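Local coordinates for protein Nrps/pks (Streptomyces albus, PDB 4OPE) that probably acts as a ketosynthase domain of the oxazolomycin assembly line, catalysing decarboxylative condensation that extends the growing polyketide chain, at residues A[72-77]-A[572-577]; A[133-138]-A[206-211]; A[230-235]-A[382-387]; A[374-379]-A[393-398]. One frame throughout, in Å; residues are numbered along the deposited sequence.

Interaction 1: A[72-77]-A[572-577]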
loop_
_atom_site.group_PDB
_atom_site.type_symbol
_atom_site.label_atom_id
_atom_site.label_comp_id
_atom_site.label_asym_id
_atom_site.label_seq_id
_atom_site.Cartn_x
_atom_site.Cartn_y
_atom_site.Cartn_z
ATOM N N ASP A 72 16.985 -11.589 -16.776
ATOM C CA ASP A 72 15.929 -12.428 -17.286
ATOM C C ASP A 72 14.703 -12.442 -16.404
ATOM O O ASP A 72 14.724 -13.079 -15.359
ATOM C CB ASP A 72 16.454 -13.838 -17.423
ATOM C CG ASP A 72 15.368 -14.844 -17.820
ATOM O OD1 ASP A 72 14.436 -14.541 -18.650
ATOM O OD2 ASP A 72 15.495 -15.974 -17.287
ATOM N N VAL A 73 13.614 -11.824 -16.870
ATOM C CA VAL A 73 12.408 -11.644 -16.060
ATOM C C VAL A 73 11.312 -12.663 -16.327
ATOM O O VAL A 73 10.372 -12.756 -15.565
ATOM C CB VAL A 73 11.775 -10.246 -16.233
ATOM C CG1 VAL A 73 12.596 -9.186 -15.552
ATOM C CG2 VAL A 73 11.614 -9.909 -17.699
ATOM N N ALA A 74 11.410 -13.424 -17.402
ATOM C CA ALA A 74 10.403 -14.464 -17.698
ATOM C C ALA A 74 10.557 -15.703 -16.838
ATOM O O ALA A 74 9.600 -16.402 -16.605
ATOM C CB ALA A 74 10.475 -14.861 -19.146
ATOM N N SER A 75 11.756 -15.951 -16.351
ATOM C CA SER A 75 12.056 -17.188 -15.646
ATOM C C SER A 75 11.492 -17.300 -14.258
ATOM O O SER A 75 11.554 -16.388 -13.463
ATOM C CB SER A 75 13.558 -17.414 -15.586
ATOM O OG SER A 75 13.976 -17.717 -16.899
ATOM N N PHE A 76 10.943 -18.472 -14.011
ATOM C CA PHE A 76 10.313 -18.804 -12.775
ATOM C C PHE A 76 10.421 -20.323 -12.564
ATOM O O PHE A 76 10.628 -21.077 -13.541
ATOM C CB PHE A 76 8.845 -18.378 -12.822
ATOM C CG PHE A 76 8.165 -18.409 -11.492
ATOM C CD1 PHE A 76 8.797 -17.931 -10.358
ATOM C CD2 PHE A 76 6.925 -18.949 -11.375
ATOM C CE1 PHE A 76 8.176 -17.975 -9.124
ATOM C CE2 PHE A 76 6.269 -18.982 -10.152
ATOM C CZ PHE A 76 6.888 -18.469 -9.018
ATOM N N ASP A 77 10.305 -20.729 -11.294
ATOM C CA ASP A 77 10.282 -22.118 -10.849
ATOM C C ASP A 77 8.893 -22.370 -10.223
ATOM O O ASP A 77 8.727 -22.391 -8.984
ATOM C CB ASP A 77 11.420 -22.328 -9.845
ATOM C CG ASP A 77 11.641 -23.776 -9.468
ATOM O OD1 ASP A 77 10.781 -24.599 -9.821
ATOM O OD2 ASP A 77 12.696 -24.085 -8.813
ATOM N N ARG A 572 14.811 -22.324 -13.982
ATOM C CA ARG A 572 14.433 -21.233 -14.877
ATOM C C ARG A 572 13.538 -21.669 -16.047
ATOM O O ARG A 572 14.001 -21.728 -17.181
ATOM C CB ARG A 572 15.676 -20.550 -15.400
ATOM C CG ARG A 572 16.431 -19.859 -14.301
ATOM C CD ARG A 572 17.789 -19.424 -14.762
ATOM N NE ARG A 572 18.769 -20.437 -14.440
ATOM C CZ ARG A 572 19.903 -20.642 -15.104
ATOM N NH1 ARG A 572 20.227 -19.899 -16.168
ATOM N NH2 ARG A 572 20.718 -21.616 -14.695
ATOM N N GLU A 573 12.258 -21.930 -15.751
ATOM C CA GLU A 573 11.231 -22.160 -16.765
ATOM C C GLU A 573 10.703 -20.809 -17.236
ATOM O O GLU A 573 10.334 -19.957 -16.421
ATOM C CB GLU A 573 10.043 -22.969 -16.224
ATOM C CG GLU A 573 10.389 -24.233 -15.431
ATOM C CD GLU A 573 11.133 -25.284 -16.245
ATOM O OE1 GLU A 573 12.043 -25.960 -15.683
ATOM O OE2 GLU A 573 10.794 -25.431 -17.449
ATOM N N ARG A 574 10.674 -20.636 -18.559
ATOM C CA ARG A 574 10.067 -19.493 -19.204
ATOM C C ARG A 574 8.574 -19.467 -18.861
ATOM O O ARG A 574 7.878 -20.457 -19.004
ATOM C CB ARG A 574 10.323 -19.585 -20.697
ATOM C CG ARG A 574 9.573 -18.566 -21.508
ATOM C CD ARG A 574 10.218 -18.263 -22.863
ATOM N NE ARG A 574 9.509 -17.143 -23.462
ATOM C CZ ARG A 574 9.875 -15.874 -23.367
ATOM N NH1 ARG A 574 9.119 -14.944 -23.930
ATOM N NH2 ARG A 574 10.981 -15.522 -22.714
ATOM N N CYS A 575 8.101 -18.349 -18.341
ATOM C CA CYS A 575 6.674 -18.134 -18.116
ATOM C C CYS A 575 6.343 -16.731 -18.616
ATOM O O CYS A 575 6.517 -15.706 -17.927
ATOM C CB CYS A 575 6.291 -18.296 -16.635
ATOM S SG CYS A 575 6.884 -19.843 -15.895
ATOM N N TRP A 576 5.943 -16.686 -19.874
ATOM C CA TRP A 576 5.610 -15.432 -20.514
ATOM C C TRP A 576 4.408 -15.742 -21.351
ATOM O O TRP A 576 4.382 -16.777 -22.011
ATOM C CB TRP A 576 6.773 -14.907 -21.350
ATOM C CG TRP A 576 6.783 -13.389 -21.500
ATOM C CD1 TRP A 576 6.487 -12.687 -22.621
ATOM C CD2 TRP A 576 7.108 -12.409 -20.493
ATOM N NE1 TRP A 576 6.627 -11.343 -22.396
ATOM C CE2 TRP A 576 6.996 -11.136 -21.099
ATOM C CE3 TRP A 576 7.482 -12.483 -19.146
ATOM C CZ2 TRP A 576 7.254 -9.947 -20.419
ATOM C CZ3 TRP A 576 7.733 -11.284 -18.455
ATOM C CH2 TRP A 576 7.618 -10.035 -19.102
ATOM N N LEU A 577 3.391 -14.890 -21.280
ATOM C CA LEU A 577 2.187 -15.159 -22.027
ATOM C C LEU A 577 2.623 -15.296 -23.490
ATOM O O LEU A 577 3.586 -14.662 -23.909
ATOM C CB LEU A 577 1.157 -14.051 -21.825
ATOM C CG LEU A 577 -0.272 -14.389 -22.265
ATOM C CD1 LEU A 577 -0.972 -15.341 -21.301
ATOM C CD2 LEU A 577 -1.100 -13.128 -22.431
#
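Ala74 is the bump of this contact, and the hollow it fills is made by Arg574 and Trp576. Its CB lies 3.7 Å from Arg574 NH2 and 3.8 Å from Trp576 CE3. The six-membered ring of the indole reaches on to Val73, whose CG2 stands 4.2 Å from Trp576 CZ3, and the two side chains cross obliquely. With CG anti to the backbone N (chi1 -153°), Trp576 turns its ring back against the 73-74 bend, while its CB lies under one face of the Arg574 guanidinium. Cutting Trp576 back to an alanine would probably open a gap beside Val73 CG2 and Ala74 CB, where the six-membered ring now lies.

Further along, Ser75 sits against the CB of Arg572, and Cys575 SG packs at 3.9 Å on Phe76 CB. Glu573 CB lies against the carbonyl oxygen of Phe76. The backbones form a two-stranded antiparallel ladder: Ser75 with Arg574 is the non-hydrogen-bonded pair, Phe76 with Glu573 the hydrogen-bonded one. Phe76 N to Glu573 O and Glu573 N to Phe76 O both measure 2.9 Å, and Cys575 N donates to Ala74 O at 3.0 Å.

The segment 572-577 thus returns to the N-terminal half of the ketosynthase, consistent with the linkers that wrap back over this domain in modular synthases. Phe76 and Cys575 also rest on helix 85-90. Arg572 sends its charge outward to Glu463, so cohesion here comes from main-chain hydrogen bonds and apolar surface, not from salt bridges between the segments.

Interaction 2: A[133-138]-A[206-211]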
loop_
_atom_site.group_PDB
_atom_site.type_symbol
_atom_site.label_atom_id
_atom_site.label_comp_id
_atom_site.label_asym_id
_atom_site.label_seq_id
_atom_site.Cartn_x
_atom_site.Cartn_y
_atom_site.Cartn_z
ATOM N N GLN A 133 -0.464 -6.834 -16.785
ATOM C CA GLN A 133 -1.891 -7.034 -17.030
ATOM C C GLN A 133 -2.389 -6.458 -18.343
ATOM O O GLN A 133 -3.474 -6.801 -18.769
ATOM C CB GLN A 133 -2.732 -6.478 -15.888
ATOM C CG GLN A 133 -3.046 -5.015 -16.019
ATOM C CD GLN A 133 -3.556 -4.432 -14.723
ATOM O OE1 GLN A 133 -4.658 -4.768 -14.243
ATOM N NE2 GLN A 133 -2.774 -3.508 -14.161
ATOM N N LEU A 134 -1.631 -5.572 -18.982
ATOM C CA LEU A 134 -2.033 -5.076 -20.308
ATOM C C LEU A 134 -1.999 -6.151 -21.374
ATOM O O LEU A 134 -2.770 -6.106 -22.302
ATOM C CB LEU A 134 -1.128 -3.978 -20.791
ATOM C CG LEU A 134 -0.948 -2.764 -19.885
ATOM C CD1 LEU A 134 -0.017 -1.808 -20.649
ATOM C CD2 LEU A 134 -2.246 -2.097 -19.408
ATOM N N TYR A 135 -1.064 -7.084 -21.278
ATOM C CA TYR A 135 -1.015 -8.180 -22.227
ATOM C C TYR A 135 -2.239 -9.098 -22.160
ATOM O O TYR A 135 -2.762 -9.425 -21.070
ATOM C CB TYR A 135 0.218 -9.045 -22.027
ATOM C CG TYR A 135 1.518 -8.352 -22.319
ATOM C CD1 TYR A 135 1.729 -7.733 -23.540
ATOM C CD2 TYR A 135 2.558 -8.325 -21.356
ATOM C CE1 TYR A 135 2.924 -7.107 -23.827
ATOM C CE2 TYR A 135 3.757 -7.683 -21.623
ATOM C CZ TYR A 135 3.944 -7.074 -22.862
ATOM O OH TYR A 135 5.146 -6.445 -23.162
ATOM N N GLY A 136 -2.662 -9.532 -23.358
ATOM C CA GLY A 136 -3.715 -10.537 -23.500
ATOM C C GLY A 136 -5.116 -10.030 -23.218
ATOM O O GLY A 136 -6.035 -10.834 -23.074
ATOM N N VAL A 137 -5.291 -8.711 -23.172
ATOM C CA VAL A 137 -6.624 -8.151 -22.940
ATOM C C VAL A 137 -7.615 -8.362 -24.112
ATOM O O VAL A 137 -8.776 -8.617 -23.868
ATOM C CB VAL A 137 -6.592 -6.652 -22.573
ATOM C CG1 VAL A 137 -8.017 -6.165 -22.314
ATOM C CG2 VAL A 137 -5.727 -6.420 -21.343
ATOM N N GLU A 138 -7.154 -8.237 -25.352
ATOM C CA GLU A 138 -7.993 -8.486 -26.532
ATOM C C GLU A 138 -8.523 -9.941 -26.554
ATOM O O GLU A 138 -9.735 -10.195 -26.599
ATOM C CB GLU A 138 -7.180 -8.181 -27.805
ATOM C CG GLU A 138 -7.961 -7.522 -28.939
ATOM C CD GLU A 138 -8.877 -6.380 -28.469
ATOM O OE1 GLU A 138 -10.125 -6.518 -28.639
ATOM O OE2 GLU A 138 -8.363 -5.366 -27.905
ATOM N N SER A 206 9.946 -3.785 -15.945
ATOM C CA SER A 206 9.576 -3.079 -17.171
ATOM C C SER A 206 9.148 -4.079 -18.236
ATOM O O SER A 206 9.900 -4.394 -19.180
ATOM C CB SER A 206 10.781 -2.335 -17.718
ATOM O OG SER A 206 11.190 -1.351 -16.806
ATOM N N SER A 207 7.936 -4.557 -18.076
ATOM C CA SER A 207 7.412 -5.641 -18.878
ATOM C C SER A 207 6.790 -5.175 -20.186
ATOM O O SER A 207 6.687 -5.966 -21.098
ATOM C CB SER A 207 6.322 -6.358 -18.084
ATOM O OG SER A 207 5.228 -5.467 -17.910
ATOM N N HIS A 208 6.354 -3.919 -20.259
ATOM C CA HIS A 208 5.572 -3.466 -21.375
ATOM C C HIS A 208 6.061 -2.116 -21.886
ATOM O O HIS A 208 6.401 -1.247 -21.099
ATOM C CB HIS A 208 4.141 -3.357 -20.903
ATOM C CG HIS A 208 3.124 -3.335 -21.996
ATOM N ND1 HIS A 208 2.923 -2.238 -22.791
ATOM C CD2 HIS A 208 2.203 -4.245 -22.379
ATOM C CE1 HIS A 208 1.940 -2.472 -23.637
ATOM N NE2 HIS A 208 1.479 -3.683 -23.401
ATOM N N PRO A 209 6.107 -1.943 -23.209
ATOM C CA PRO A 209 6.542 -0.698 -23.847
ATOM C C PRO A 209 5.685 0.546 -23.574
ATOM O O PRO A 209 6.151 1.652 -23.748
ATOM C CB PRO A 209 6.491 -1.045 -25.345
ATOM C CG PRO A 209 5.569 -2.216 -25.468
ATOM C CD PRO A 209 5.819 -2.993 -24.212
ATOM N N LEU A 210 4.434 0.372 -23.188
ATOM C CA LEU A 210 3.540 1.480 -22.793
ATOM C C LEU A 210 4.204 2.431 -21.828
ATOM O O LEU A 210 4.097 3.637 -21.997
ATOM C CB LEU A 210 2.277 0.900 -22.181
ATOM C CG LEU A 210 0.956 1.652 -21.899
ATOM C CD1 LEU A 210 1.044 2.541 -20.678
ATOM C CD2 LEU A 210 0.522 2.447 -23.097
ATOM N N LYS A 211 4.930 1.903 -20.820
ATOM C CA LYS A 211 5.608 2.766 -19.828
ATOM C C LYS A 211 6.537 3.787 -20.493
ATOM O O LYS A 211 6.665 4.923 -20.046
ATOM C CB LYS A 211 6.434 1.955 -18.836
ATOM C CG LYS A 211 7.139 2.851 -17.800
ATOM C CD LYS A 211 7.659 2.131 -16.570
ATOM C CE LYS A 211 8.975 1.427 -16.849
ATOM N NZ LYS A 211 9.312 0.440 -15.773
#
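Tyr135 turns one face of its phenol to His208, whose CD2 sits above that face, offset toward the rim. The centroids are 4.5 Å apart and the planes meet at 37°, neither a parallel stack nor a T. Beyond the ring, Tyr135 OH donates to Ser207 O at 2.6 Å, and that oxygen lies near the phenol plane. A phenylalanine in place of Tyr135 would probably keep the ring contact but leave the carbonyl of Ser207 without this donor.

Leu134 comes to the imidazole face: its CD1 stands 3.5 Å from the centroid of His208, almost on the ring normal, a CH-pi contact. The same methyl touches Leu210 CG at 3.8 Å. With CG anti to the backbone N (chi1 -161°), the His208 imidazole is carried in between Leu134 and Tyr135. It is fixed in turn by a capping bond, Leu210 N to ND1 at 3.0 Å and 164°, in the ring plane, at the start of helix 210-217. In the other segment, a type II turn from Leu134 to Val137 puts Gly136 at the N-cap of helix 137-141. The two loops follow strands 121-126 and 197-204, parallel neighbours in the thiolase-fold sheet. Farther out, Tyr135 O accepts from Thr148 OG1, and Leu134 packs on Leu134 of the second subunit, while Leu210 meets Ala147 of that subunit.

Interaction 3: A[230-235]-A[382-387]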
loop_
_atom_site.group_PDB
_atom_site.type_symbol
_atom_site.label_atom_id
_atom_site.label_comp_id
_atom_site.label_asym_id
_atom_site.label_seq_id
_atom_site.Cartn_x
_atom_site.Cartn_y
_atom_site.Cartn_z
ATOM N N PHE A 230 23.402 14.732 -9.701
ATOM C CA PHE A 230 24.162 15.941 -9.398
ATOM C C PHE A 230 25.259 16.298 -10.381
ATOM O O PHE A 230 26.191 17.028 -10.053
ATOM C CB PHE A 230 24.718 15.858 -7.999
ATOM C CG PHE A 230 23.712 15.435 -7.026
ATOM C CD1 PHE A 230 22.699 16.291 -6.683
ATOM C CD2 PHE A 230 23.725 14.165 -6.505
ATOM C CE1 PHE A 230 21.702 15.892 -5.789
ATOM C CE2 PHE A 230 22.762 13.768 -5.618
ATOM C CZ PHE A 230 21.728 14.627 -5.271
ATOM N N GLY A 231 25.110 15.842 -11.603
ATOM C CA GLY A 231 26.090 16.146 -12.630
ATOM C C GLY A 231 25.553 17.098 -13.666
ATOM O O GLY A 231 24.351 17.285 -13.789
ATOM N N GLU A 232 26.455 17.639 -14.456
ATOM C CA GLU A 232 26.094 18.579 -15.520
ATOM C C GLU A 232 25.277 17.965 -16.639
ATOM O O GLU A 232 25.526 16.836 -17.019
ATOM C CB GLU A 232 27.359 19.153 -16.102
ATOM C CG GLU A 232 27.241 20.460 -16.863
ATOM C CD GLU A 232 28.553 20.716 -17.588
ATOM O OE1 GLU A 232 28.992 19.798 -18.333
ATOM O OE2 GLU A 232 29.186 21.766 -17.357
ATOM N N GLY A 233 24.282 18.728 -17.120
ATOM C CA GLY A 233 23.433 18.381 -18.263
ATOM C C GLY A 233 22.499 17.208 -18.119
ATOM O O GLY A 233 22.138 16.549 -19.126
ATOM N N GLY A 234 22.095 16.907 -16.877
ATOM C CA GLY A 234 21.111 15.859 -16.646
ATOM C C GLY A 234 19.746 16.384 -17.033
ATOM O O GLY A 234 19.336 17.425 -16.518
ATOM N N ASP A 235 19.045 15.660 -17.907
ATOM C CA ASP A 235 17.742 16.102 -18.427
ATOM C C ASP A 235 16.657 15.042 -18.296
ATOM O O ASP A 235 15.785 14.916 -19.176
ATOM C CB ASP A 235 17.867 16.566 -19.889
ATOM C CG ASP A 235 18.192 15.433 -20.855
ATOM O OD1 ASP A 235 18.248 14.271 -20.433
ATOM O OD2 ASP A 235 18.386 15.686 -22.058
ATOM N N LEU A 382 30.195 18.733 -12.166
ATOM C CA LEU A 382 29.016 18.854 -11.360
ATOM C C LEU A 382 27.997 19.691 -12.029
ATOM O O LEU A 382 28.304 20.516 -12.868
ATOM C CB LEU A 382 29.331 19.550 -10.065
ATOM C CG LEU A 382 30.085 18.750 -9.018
ATOM C CD1 LEU A 382 30.039 19.616 -7.768
ATOM C CD2 LEU A 382 29.494 17.365 -8.757
ATOM N N ASN A 383 26.763 19.502 -11.616
ATOM C CA ASN A 383 25.732 20.435 -11.945
ATOM C C ASN A 383 26.116 21.728 -11.294
ATOM O O ASN A 383 26.241 21.779 -10.079
ATOM C CB ASN A 383 24.426 19.942 -11.383
ATOM C CG ASN A 383 23.289 20.866 -11.634
ATOM O OD1 ASN A 383 23.462 22.055 -11.720
ATOM N ND2 ASN A 383 22.092 20.308 -11.695
ATOM N N PRO A 384 26.303 22.784 -12.094
ATOM C CA PRO A 384 26.763 24.064 -11.573
ATOM C C PRO A 384 25.707 24.840 -10.849
ATOM O O PRO A 384 26.065 25.786 -10.171
ATOM C CB PRO A 384 27.174 24.824 -12.824
ATOM C CG PRO A 384 26.305 24.278 -13.874
ATOM C CD PRO A 384 26.061 22.839 -13.538
ATOM N N HIS A 385 24.433 24.456 -10.966
ATOM C CA HIS A 385 23.357 25.184 -10.267
ATOM C C HIS A 385 23.035 24.665 -8.860
ATOM O O HIS A 385 22.035 25.089 -8.279
ATOM C CB HIS A 385 22.067 25.149 -11.080
ATOM C CG HIS A 385 22.272 25.480 -12.516
ATOM N ND1 HIS A 385 21.987 24.592 -13.535
ATOM C CD2 HIS A 385 22.765 26.588 -13.107
ATOM C CE1 HIS A 385 22.298 25.136 -14.698
ATOM N NE2 HIS A 385 22.783 26.343 -14.463
ATOM N N LEU A 386 23.830 23.743 -8.322
ATOM C CA LEU A 386 23.556 23.196 -6.971
ATOM C C LEU A 386 24.227 23.998 -5.893
ATOM O O LEU A 386 23.726 24.055 -4.751
ATOM C CB LEU A 386 24.109 21.798 -6.817
ATOM C CG LEU A 386 23.743 20.758 -7.850
ATOM C CD1 LEU A 386 24.637 19.557 -7.631
ATOM C CD2 LEU A 386 22.266 20.415 -7.746
ATOM N N ASP A 387 25.408 24.525 -6.256
ATOM C CA ASP A 387 26.272 25.269 -5.346
ATOM C C ASP A 387 26.690 24.433 -4.135
ATOM O O ASP A 387 26.659 24.908 -3.002
ATOM C CB ASP A 387 25.577 26.572 -4.899
ATOM C CG ASP A 387 26.558 27.597 -4.313
ATOM O OD1 ASP A 387 27.731 27.662 -4.782
ATOM O OD2 ASP A 387 26.138 28.329 -3.379
HETATM O O HOH W 1 21.964 17.294 -12.206
#
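Phe230 and Asn383 supply the direct hydrogen bond between the two loops. Asn383 N points at Phe230 O over 3.0 Å with an N-H...O angle of 176°, so the bond is almost straight. Around it the backbones run close, with a single bridge between Gly231 and Leu382 whose CA atoms are 4.2 Å apart. Leu382 CD2 packs against the polar Phe230 O at 3.6 Å.

One water adds a second, indirect polar link. It donates to Gly231 O at 2.9 Å and accepts from Asn383 ND2 at 3.1 Å, tying that amide to the facing loop. Asn383 CG stands anti to the backbone N (chi1 178°), and the other end of the amide is engaged within its own loop, where Asn383 OD1 accepts from His385 N at 2.7 Å.

Apolar contact is provided by Leu386, whose CD1 meets Phe230 CB at 3.7 Å, the two side chains crossing at about a right angle. Phe230 and Leu386 both continue onto Ile323 of helix 318-329.

Charge is handled just outside the segments: Glu232, extended beyond CG, leans its CB on Leu382 O and carries its carboxylate to Arg381 in a salt bridge.

Two tight turns therefore meet by their flanks, a type II turn from Gly231 to Gly234, with Gly233 at positive phi, and a type I turn from Asn383 to Leu386 that opens with an Asx turn.

Interaction 4: A[374-379]-A[393-398]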
loop_
_atom_site.group_PDB
_atom_site.type_symbol
_atom_site.label_atom_id
_atom_site.label_comp_id
_atom_site.label_asym_id
_atom_site.label_seq_id
_atom_site.Cartn_x
_atom_site.Cartn_y
_atom_site.Cartn_z
ATOM N N VAL A 374 31.592 3.916 -2.595
ATOM C CA VAL A 374 31.737 3.623 -4.012
ATOM C C VAL A 374 31.456 4.842 -4.880
ATOM O O VAL A 374 30.788 5.761 -4.444
ATOM C CB VAL A 374 30.811 2.498 -4.401
ATOM C CG1 VAL A 374 31.088 1.287 -3.523
ATOM C CG2 VAL A 374 29.356 2.944 -4.280
ATOM N N PRO A 375 31.978 4.845 -6.117
ATOM C CA PRO A 375 31.724 5.901 -7.079
ATOM C C PRO A 375 30.252 6.089 -7.407
ATOM O O PRO A 375 29.532 5.112 -7.687
ATOM C CB PRO A 375 32.388 5.400 -8.363
ATOM C CG PRO A 375 33.190 4.237 -8.012
ATOM C CD PRO A 375 32.679 3.699 -6.720
ATOM N N SER A 376 29.843 7.358 -7.414
ATOM C CA SER A 376 28.635 7.832 -8.088
ATOM C C SER A 376 29.021 8.315 -9.509
ATOM O O SER A 376 29.914 9.091 -9.641
ATOM C CB SER A 376 28.019 8.990 -7.290
ATOM O OG SER A 376 26.623 8.982 -7.386
ATOM N N LEU A 377 28.318 7.869 -10.548
ATOM C CA LEU A 377 28.750 8.052 -11.920
ATOM C C LEU A 377 28.187 9.310 -12.546
ATOM O O LEU A 377 27.295 9.959 -11.982
ATOM C CB LEU A 377 28.333 6.844 -12.773
ATOM C CG LEU A 377 29.171 5.565 -12.615
ATOM C CD1 LEU A 377 29.171 5.107 -11.202
ATOM C CD2 LEU A 377 28.600 4.425 -13.411
ATOM N N HIS A 378 28.747 9.662 -13.704
ATOM C CA HIS A 378 28.239 10.731 -14.554
ATOM C C HIS A 378 28.238 12.121 -13.971
ATOM O O HIS A 378 27.474 12.933 -14.416
ATOM C CB HIS A 378 26.815 10.453 -15.040
ATOM C CG HIS A 378 26.661 9.123 -15.683
ATOM N ND1 HIS A 378 27.445 8.723 -16.745
ATOM C CD2 HIS A 378 25.829 8.091 -15.415
ATOM C CE1 HIS A 378 27.114 7.496 -17.094
ATOM N NE2 HIS A 378 26.146 7.086 -16.296
ATOM N N ALA A 379 29.081 12.426 -13.012
ATOM C CA ALA A 379 29.181 13.797 -12.547
ATOM C C ALA A 379 30.620 14.247 -12.571
ATOM O O ALA A 379 31.075 14.952 -11.669
ATOM C CB ALA A 379 28.604 13.947 -11.157
ATOM N N PHE A 393 28.199 18.830 1.459
ATOM C CA PHE A 393 28.151 17.625 0.646
ATOM C C PHE A 393 29.214 17.608 -0.407
ATOM O O PHE A 393 29.461 18.585 -1.016
ATOM C CB PHE A 393 26.757 17.461 -0.001
ATOM C CG PHE A 393 25.645 17.577 0.998
ATOM C CD1 PHE A 393 25.401 16.554 1.896
ATOM C CD2 PHE A 393 24.911 18.730 1.099
ATOM C CE1 PHE A 393 24.421 16.666 2.857
ATOM C CE2 PHE A 393 23.942 18.860 2.071
ATOM C CZ PHE A 393 23.691 17.824 2.954
ATOM N N ARG A 394 29.833 16.470 -0.620
ATOM C CA ARG A 394 30.751 16.291 -1.730
ATOM C C ARG A 394 30.398 14.999 -2.453
ATOM O O ARG A 394 30.201 13.955 -1.847
ATOM C CB ARG A 394 32.217 16.247 -1.254
ATOM C CG ARG A 394 32.685 17.514 -0.545
ATOM C CD ARG A 394 32.779 18.785 -1.424
ATOM N NE ARG A 394 33.180 19.946 -0.602
ATOM C CZ ARG A 394 32.359 20.828 -0.011
ATOM N NH1 ARG A 394 31.033 20.795 -0.163
ATOM N NH2 ARG A 394 32.891 21.780 0.737
ATOM N N LEU A 395 30.297 15.104 -3.757
ATOM C CA LEU A 395 29.926 14.000 -4.548
ATOM C C LEU A 395 31.050 13.000 -4.423
ATOM O O LEU A 395 32.182 13.324 -4.510
ATOM C CB LEU A 395 29.663 14.438 -5.984
ATOM C CG LEU A 395 28.588 13.761 -6.830
ATOM C CD1 LEU A 395 29.252 12.813 -7.791
ATOM C CD2 LEU A 395 27.504 13.025 -6.050
ATOM N N GLN A 396 30.697 11.763 -4.163
ATOM C CA GLN A 396 31.652 10.718 -4.018
ATOM C C GLN A 396 31.859 10.086 -5.365
ATOM O O GLN A 396 31.086 9.238 -5.769
ATOM C CB GLN A 396 31.103 9.699 -3.041
ATOM C CG GLN A 396 32.069 8.582 -2.751
ATOM C CD GLN A 396 33.278 9.063 -2.020
ATOM O OE1 GLN A 396 33.182 9.770 -1.029
ATOM N NE2 GLN A 396 34.410 8.695 -2.509
ATOM N N ARG A 397 32.921 10.485 -6.044
ATOM C CA ARG A 397 33.168 10.052 -7.395
ATOM C C ARG A 397 34.169 8.955 -7.479
ATOM O O ARG A 397 34.348 8.391 -8.542
ATOM C CB ARG A 397 33.707 11.212 -8.209
ATOM C CG ARG A 397 32.777 12.415 -8.283
ATOM C CD ARG A 397 33.272 13.374 -9.363
ATOM N NE ARG A 397 33.864 14.542 -8.750
ATOM C CZ ARG A 397 33.496 15.780 -8.961
ATOM N NH1 ARG A 397 32.531 16.064 -9.823
ATOM N NH2 ARG A 397 34.114 16.742 -8.306
ATOM N N ASP A 398 34.850 8.651 -6.385
ATOM C CA ASP A 398 35.886 7.626 -6.418
ATOM C C ASP A 398 35.679 6.561 -5.356
ATOM O O ASP A 398 35.178 6.852 -4.273
ATOM C CB ASP A 398 37.255 8.278 -6.224
ATOM C CG ASP A 398 37.715 9.034 -7.458
ATOM O OD1 ASP A 398 37.616 8.452 -8.570
ATOM O OD2 ASP A 398 38.180 10.201 -7.314
#
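Strand 393-395 is the outermost strand at one end of the mixed core sheet, and as the chain leaves it, Gln396 and Arg397 grip the loop that follows strand 372-373. Ser376 N donates to Gln396 O at 2.8 Å with an N-H...O angle of 167°. Pro375 lies beside this bond, its CB 3.6 Å from Arg397 O.

Arg397 supplies the second polar link. Its side chain bends about its CG-CD bond (chi3 -107°), which brings NH1 back to within 2.6 Å of Ala379 O, nearly along the C=O axis, and the oxygen lies in the guanidinium plane. Between the two bonds Leu395 fills the inside of the loop: CD1 touches Ala379 CB at 3.6 Å and Ser376 CB at 4.0 Å.

Gln396 curls back, its NE2 donating to Asp398 O at 2.7 Å in the plane of that carbonyl, while its CG rests against Val374 O. Ser376 turns its hydroxyl elsewhere, to Ser344 N, and the backbone of Gln396 pairs with Ile342. The loop 374-379 is thus held at Ser376 and at Ala379 to the exit of an edge strand, whose only strand neighbour in this chain is 340-343, in the C-terminal half of the thiolase fold.

The four contacts fall into two touching pairs. Interactions 1 and 2 have centres 16 Å apart and meet where Leu577 packs on Gly136 and Trp576 on Ser207. Interactions 3 and 4, with centres 12 Å apart, join through Leu382 against Arg397 and Leu395, and Gly231 against Ala379. Between the pairs the centres are 35 to 40 Å apart and nothing touches. Along the chain, interaction 1 spans the other three, bringing the C-terminal segment back to the N-terminal part of the ketosynthase; interaction 2 closes before 3 and 4 open, and these two interleave. One pair thus joins the C-terminal return to the dimer side, the other ties loops beside edge strand 393-395.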